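Local coordinates for SusD superfamily protein (Parabacteroides distasonis, PDB 3OTN) that probably binds carbohydrate or another nutrient at the bacterial outer membrane, at residues F291-R301 and Q413-M424. Sequence-based numbering, arbitrary orientation.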
loop_
_atom_site.group_PDB
_atom_site.type_symbol
_atom_site.label_atom_id
_atom_site.label_comp_id
_atom_site.label_asym_id
_atom_site.label_seq_id
_atom_site.Cartn_x
_atom_site.Cartn_y
_atom_site.Cartn_z
ATOM N N PHE A 291 2.277 -16.008 -11.981
ATOM C CA PHE A 291 2.297 -15.765 -10.552
ATOM C C PHE A 291 1.392 -16.712 -9.807
ATOM O O PHE A 291 1.786 -17.257 -8.767
ATOM C CB PHE A 291 1.940 -14.329 -10.198
ATOM C CG PHE A 291 2.009 -14.041 -8.717
ATOM C CD1 PHE A 291 3.191 -14.233 -8.017
ATOM C CD2 PHE A 291 0.880 -13.605 -8.020
ATOM C CE1 PHE A 291 3.266 -13.962 -6.640
ATOM C CE2 PHE A 291 0.934 -13.343 -6.657
ATOM C CZ PHE A 291 2.135 -13.510 -5.958
ATOM N N VAL A 292 0.174 -16.904 -10.308
ATOM C CA VAL A 292 -0.770 -17.787 -9.628
ATOM C C VAL A 292 -0.166 -19.192 -9.534
ATOM O O VAL A 292 -0.216 -19.838 -8.471
ATOM C CB VAL A 292 -2.139 -17.784 -10.323
ATOM C CG1 VAL A 292 -3.051 -18.907 -9.776
ATOM C CG2 VAL A 292 -2.813 -16.396 -10.161
ATOM N N GLU A 293 0.457 -19.649 -10.622
ATOM C CA GLU A 293 0.993 -21.014 -10.671
ATOM C C GLU A 293 2.335 -21.164 -9.922
ATOM O O GLU A 293 2.831 -22.266 -9.832
ATOM C CB GLU A 293 1.055 -21.493 -12.130
ATOM C CG GLU A 293 -0.396 -21.576 -12.672
ATOM C CD GLU A 293 -0.550 -22.041 -14.096
ATOM O OE1 GLU A 293 0.471 -22.185 -14.796
ATOM O OE2 GLU A 293 -1.726 -22.273 -14.486
ATOM N N SER A 294 2.890 -20.059 -9.388
ATOM C CA SER A 294 4.141 -20.071 -8.595
ATOM C C SER A 294 3.980 -20.411 -7.116
ATOM O O SER A 294 4.977 -20.653 -6.433
ATOM C CB SER A 294 4.870 -18.717 -8.698
ATOM O OG SER A 294 4.269 -17.675 -7.951
ATOM N N PHE A 295 2.746 -20.371 -6.608
ATOM C CA PHE A 295 2.461 -20.726 -5.223
ATOM C C PHE A 295 2.764 -22.208 -4.995
ATOM O O PHE A 295 2.596 -23.016 -5.888
ATOM C CB PHE A 295 0.991 -20.492 -4.860
ATOM C CG PHE A 295 0.621 -19.047 -4.653
ATOM C CD1 PHE A 295 0.590 -18.159 -5.721
ATOM C CD2 PHE A 295 0.189 -18.600 -3.398
ATOM C CE1 PHE A 295 0.210 -16.840 -5.537
ATOM C CE2 PHE A 295 -0.192 -17.282 -3.208
ATOM C CZ PHE A 295 -0.189 -16.403 -4.272
ATOM N N GLU A 296 3.154 -22.532 -3.770
ATOM C CA GLU A 296 3.455 -23.886 -3.361
ATOM C C GLU A 296 2.231 -24.791 -3.611
ATOM O O GLU A 296 1.067 -24.346 -3.495
ATOM C CB GLU A 296 3.857 -23.862 -1.882
ATOM C CG GLU A 296 4.710 -25.041 -1.393
ATOM C CD GLU A 296 5.236 -24.816 0.019
ATOM O OE1 GLU A 296 5.553 -23.649 0.393
ATOM O OE2 GLU A 296 5.346 -25.812 0.764
ATOM N N LYS A 297 2.484 -26.033 -4.019
ATOM C CA LYS A 297 1.415 -27.028 -4.228
ATOM C C LYS A 297 0.616 -27.175 -2.943
ATOM O O LYS A 297 1.198 -27.191 -1.861
ATOM C CB LYS A 297 1.998 -28.382 -4.657
ATOM C CG LYS A 297 0.962 -29.351 -5.258
ATOM N N GLY A 298 -0.712 -27.207 -3.041
ATOM C CA GLY A 298 -1.565 -27.310 -1.841
ATOM C C GLY A 298 -1.767 -26.031 -1.014
ATOM O O GLY A 298 -2.367 -26.059 0.086
ATOM N N ASP A 299 -1.290 -24.899 -1.518
ATOM C CA ASP A 299 -1.499 -23.606 -0.812
ATOM C C ASP A 299 -3.003 -23.257 -0.775
ATOM O O ASP A 299 -3.676 -23.232 -1.818
ATOM C CB ASP A 299 -0.691 -22.514 -1.515
ATOM C CG ASP A 299 -0.462 -21.275 -0.657
ATOM O OD1 ASP A 299 -1.430 -20.749 -0.106
ATOM O OD2 ASP A 299 0.692 -20.790 -0.595
ATOM N N LYS A 300 -3.546 -23.012 0.415
ATOM C CA LYS A 300 -4.924 -22.546 0.533
ATOM C C LYS A 300 -5.207 -21.285 -0.301
ATOM O O LYS A 300 -6.311 -21.128 -0.821
ATOM C CB LYS A 300 -5.300 -22.304 1.985
ATOM C CG LYS A 300 -6.748 -21.911 2.200
ATOM C CD LYS A 300 -7.124 -21.917 3.683
ATOM C CE LYS A 300 -8.579 -21.519 3.923
ATOM N NZ LYS A 300 -8.953 -21.636 5.335
ATOM N N ARG A 301 -4.225 -20.391 -0.433
ATOM C CA ARG A 301 -4.436 -19.128 -1.140
ATOM C C ARG A 301 -4.818 -19.305 -2.610
ATOM O O ARG A 301 -5.520 -18.440 -3.176
ATOM C CB ARG A 301 -3.204 -18.217 -0.994
ATOM C CG ARG A 301 -3.038 -17.723 0.471
ATOM C CD ARG A 301 -1.685 -17.175 0.865
ATOM N NE ARG A 301 -0.587 -18.134 0.781
ATOM C CZ ARG A 301 0.588 -17.993 1.400
ATOM N NH1 ARG A 301 0.870 -16.903 2.130
ATOM N NH2 ARG A 301 1.514 -18.935 1.256
ATOM N N GLN A 413 6.627 -15.253 1.594
ATOM C CA GLN A 413 5.351 -15.023 2.241
ATOM C C GLN A 413 4.837 -13.596 2.047
ATOM O O GLN A 413 3.632 -13.394 2.016
ATOM C CB GLN A 413 5.357 -15.448 3.716
ATOM C CG GLN A 413 5.660 -16.929 3.922
ATOM C CD GLN A 413 4.807 -17.831 3.051
ATOM O OE1 GLN A 413 3.627 -17.561 2.855
ATOM N NE2 GLN A 413 5.395 -18.894 2.520
ATOM N N ARG A 414 5.733 -12.625 1.872
ATOM C CA ARG A 414 5.322 -11.289 1.520
ATOM C C ARG A 414 4.649 -11.288 0.140
ATOM O O ARG A 414 3.599 -10.667 -0.032
ATOM C CB ARG A 414 6.489 -10.313 1.556
ATOM C CG ARG A 414 6.977 -10.022 2.993
ATOM C CD ARG A 414 8.034 -8.906 2.998
ATOM N NE ARG A 414 7.384 -7.657 2.641
ATOM C CZ ARG A 414 6.639 -6.929 3.451
ATOM N NH1 ARG A 414 6.498 -7.248 4.732
ATOM N NH2 ARG A 414 6.055 -5.841 2.988
ATOM N N TYR A 415 5.272 -11.945 -0.843
ATOM C CA TYR A 415 4.690 -12.020 -2.172
ATOM C C TYR A 415 3.338 -12.757 -2.111
ATOM O O TYR A 415 2.325 -12.272 -2.617
ATOM C CB TYR A 415 5.595 -12.760 -3.158
ATOM C CG TYR A 415 6.672 -11.899 -3.821
ATOM C CD1 TYR A 415 7.743 -11.383 -3.090
ATOM C CD2 TYR A 415 6.644 -11.657 -5.190
ATOM C CE1 TYR A 415 8.761 -10.640 -3.704
ATOM C CE2 TYR A 415 7.639 -10.920 -5.804
ATOM C CZ TYR A 415 8.693 -10.427 -5.077
ATOM O OH TYR A 415 9.643 -9.687 -5.718
ATOM N N PHE A 416 3.339 -13.918 -1.475
ATOM C CA PHE A 416 2.176 -14.784 -1.498
ATOM C C PHE A 416 1.014 -14.285 -0.654
ATOM O O PHE A 416 -0.140 -14.435 -1.083
ATOM C CB PHE A 416 2.526 -16.208 -1.126
ATOM C CG PHE A 416 3.521 -16.881 -2.092
ATOM C CD1 PHE A 416 3.355 -16.806 -3.483
ATOM C CD2 PHE A 416 4.571 -17.616 -1.599
ATOM C CE1 PHE A 416 4.268 -17.444 -4.348
ATOM C CE2 PHE A 416 5.483 -18.260 -2.456
ATOM C CZ PHE A 416 5.316 -18.169 -3.828
ATOM N N ASP A 417 1.300 -13.755 0.530
ATOM C CA ASP A 417 0.259 -13.333 1.469
ATOM C C ASP A 417 -0.216 -11.906 1.239
ATOM O O ASP A 417 -1.410 -11.610 1.417
ATOM C CB ASP A 417 0.718 -13.479 2.929
ATOM C CG ASP A 417 -0.340 -14.106 3.809
ATOM O OD1 ASP A 417 -0.720 -15.241 3.463
ATOM O OD2 ASP A 417 -0.801 -13.474 4.803
ATOM N N LEU A 418 0.713 -11.025 0.863
ATOM C CA LEU A 418 0.384 -9.617 0.640
ATOM C C LEU A 418 0.177 -9.200 -0.831
ATOM O O LEU A 418 0.156 -8.009 -1.144
ATOM C CB LEU A 418 1.457 -8.738 1.293
ATOM C CG LEU A 418 1.821 -9.143 2.738
ATOM C CD1 LEU A 418 2.954 -8.256 3.251
ATOM C CD2 LEU A 418 0.581 -9.032 3.634
ATOM N N CYS A 419 0.026 -10.151 -1.744
ATOM C CA CYS A 419 -0.094 -9.792 -3.147
ATOM C C CYS A 419 -1.269 -8.859 -3.423
ATOM O O CYS A 419 -2.342 -9.036 -2.859
ATOM C CB CYS A 419 -0.239 -11.034 -4.032
ATOM S SG CYS A 419 -1.563 -12.207 -3.531
ATOM N N TYR A 420 -1.032 -7.901 -4.323
ATOM C CA TYR A 420 -2.020 -6.967 -4.822
ATOM C C TYR A 420 -2.514 -5.998 -3.769
ATOM O O TYR A 420 -3.602 -5.437 -3.925
ATOM C CB TYR A 420 -3.172 -7.703 -5.534
ATOM C CG TYR A 420 -2.607 -8.692 -6.570
ATOM C CD1 TYR A 420 -1.838 -8.235 -7.633
ATOM C CD2 TYR A 420 -2.792 -10.053 -6.441
ATOM C CE1 TYR A 420 -1.285 -9.118 -8.562
ATOM C CE2 TYR A 420 -2.229 -10.956 -7.366
ATOM C CZ TYR A 420 -1.478 -10.468 -8.419
ATOM O OH TYR A 420 -0.918 -11.320 -9.362
ATOM N N GLU A 421 -1.709 -5.805 -2.715
ATOM C CA GLU A 421 -2.003 -4.865 -1.609
ATOM C C GLU A 421 -1.075 -3.657 -1.606
ATOM O O GLU A 421 -0.947 -2.970 -0.586
ATOM C CB GLU A 421 -1.884 -5.596 -0.256
ATOM C CG GLU A 421 -2.913 -6.667 0.009
ATOM C CD GLU A 421 -2.704 -7.401 1.373
ATOM O OE1 GLU A 421 -2.516 -6.742 2.405
ATOM O OE2 GLU A 421 -2.729 -8.641 1.389
ATOM N N ASN A 422 -0.438 -3.378 -2.746
ATOM C CA ASN A 422 0.444 -2.226 -2.910
ATOM C C ASN A 422 1.681 -2.297 -2.018
ATOM O O ASN A 422 2.145 -1.274 -1.491
ATOM C CB ASN A 422 -0.345 -0.881 -2.703
ATOM C CG ASN A 422 -1.112 -0.391 -3.965
ATOM O OD1 ASN A 422 -1.611 0.732 -3.964
ATOM N ND2 ASN A 422 -1.252 -1.233 -4.999
ATOM N N LYS A 423 2.213 -3.502 -1.813
ATOM C CA LYS A 423 3.453 -3.704 -1.010
ATOM C C LYS A 423 4.628 -4.228 -1.806
ATOM O O LYS A 423 5.786 -3.927 -1.487
ATOM C CB LYS A 423 3.199 -4.720 0.131
ATOM C CG LYS A 423 2.104 -4.346 1.094
ATOM C CD LYS A 423 2.413 -3.068 1.836
ATOM C CE LYS A 423 1.215 -2.637 2.693
ATOM N NZ LYS A 423 1.690 -1.703 3.708
HETATM N N MSE A 424 4.317 -5.063 -2.802
HETATM C CA MSE A 424 5.302 -5.803 -3.564
HETATM C C MSE A 424 6.270 -4.864 -4.330
HETATM O O MSE A 424 7.491 -5.103 -4.354
HETATM C CB MSE A 424 4.569 -6.763 -4.521
HETATM C CG MSE A 424 5.436 -7.655 -5.329
HETATM SE SE MSE A 424 4.367 -8.675 -6.613
HETATM C CE MSE A 424 3.537 -9.940 -5.349
HETATM O O HOH W 1 5.036 -20.848 0.285
#
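A buried salt-bridge network centred on Arg301, with an aromatic cluster beside it, joins the turns after helix 289-292 to the last turns of helix 403-418 and the loop after it. Arg301 sends both terminal nitrogens end-on to Gln413 OE1: NH1 arrives at 2.9 Å almost straight down the carbonyl bond, NH2 at 3.0 Å on a lone pair, guanidinium and amide nearly coplanar. Gln413 NE2 bonds to Glu409 one turn back in the same helix. NH1 of Arg301 also reaches Asp417 OD1 at 2.7 Å, on the anti side of a carboxylate turned 66° from the guanidinium. Asp299 takes the NE-NH2 edge side-on, OD1 to NE and OD2 to NH2, while OD1 closes an Asx turn on the backbone N of Arg301. Phe416 CB lies over one guanidinium face, 3.7 Å from Arg301 CZ. A leucine in place of Arg301 would probably leave the buried carboxylates of Asp299 and Asp417 without this shared positive partner.

Phe416 CD1 sits over the centre of the Phe295 ring. Phe291 turns the outer end of its ring to Cys419 CB, 3.7 Å from CE2, and to the selenomethionine methyl, Met424 CE, 3.9 Å from CZ, its CG swung opposite the backbone N (chi1 -178°). Arg392 of helix 380-392 pairs with Asp417 OD2, that helix packs on Gln413 through Ile389, and strand 358-359 touches Asp417 through Arg359.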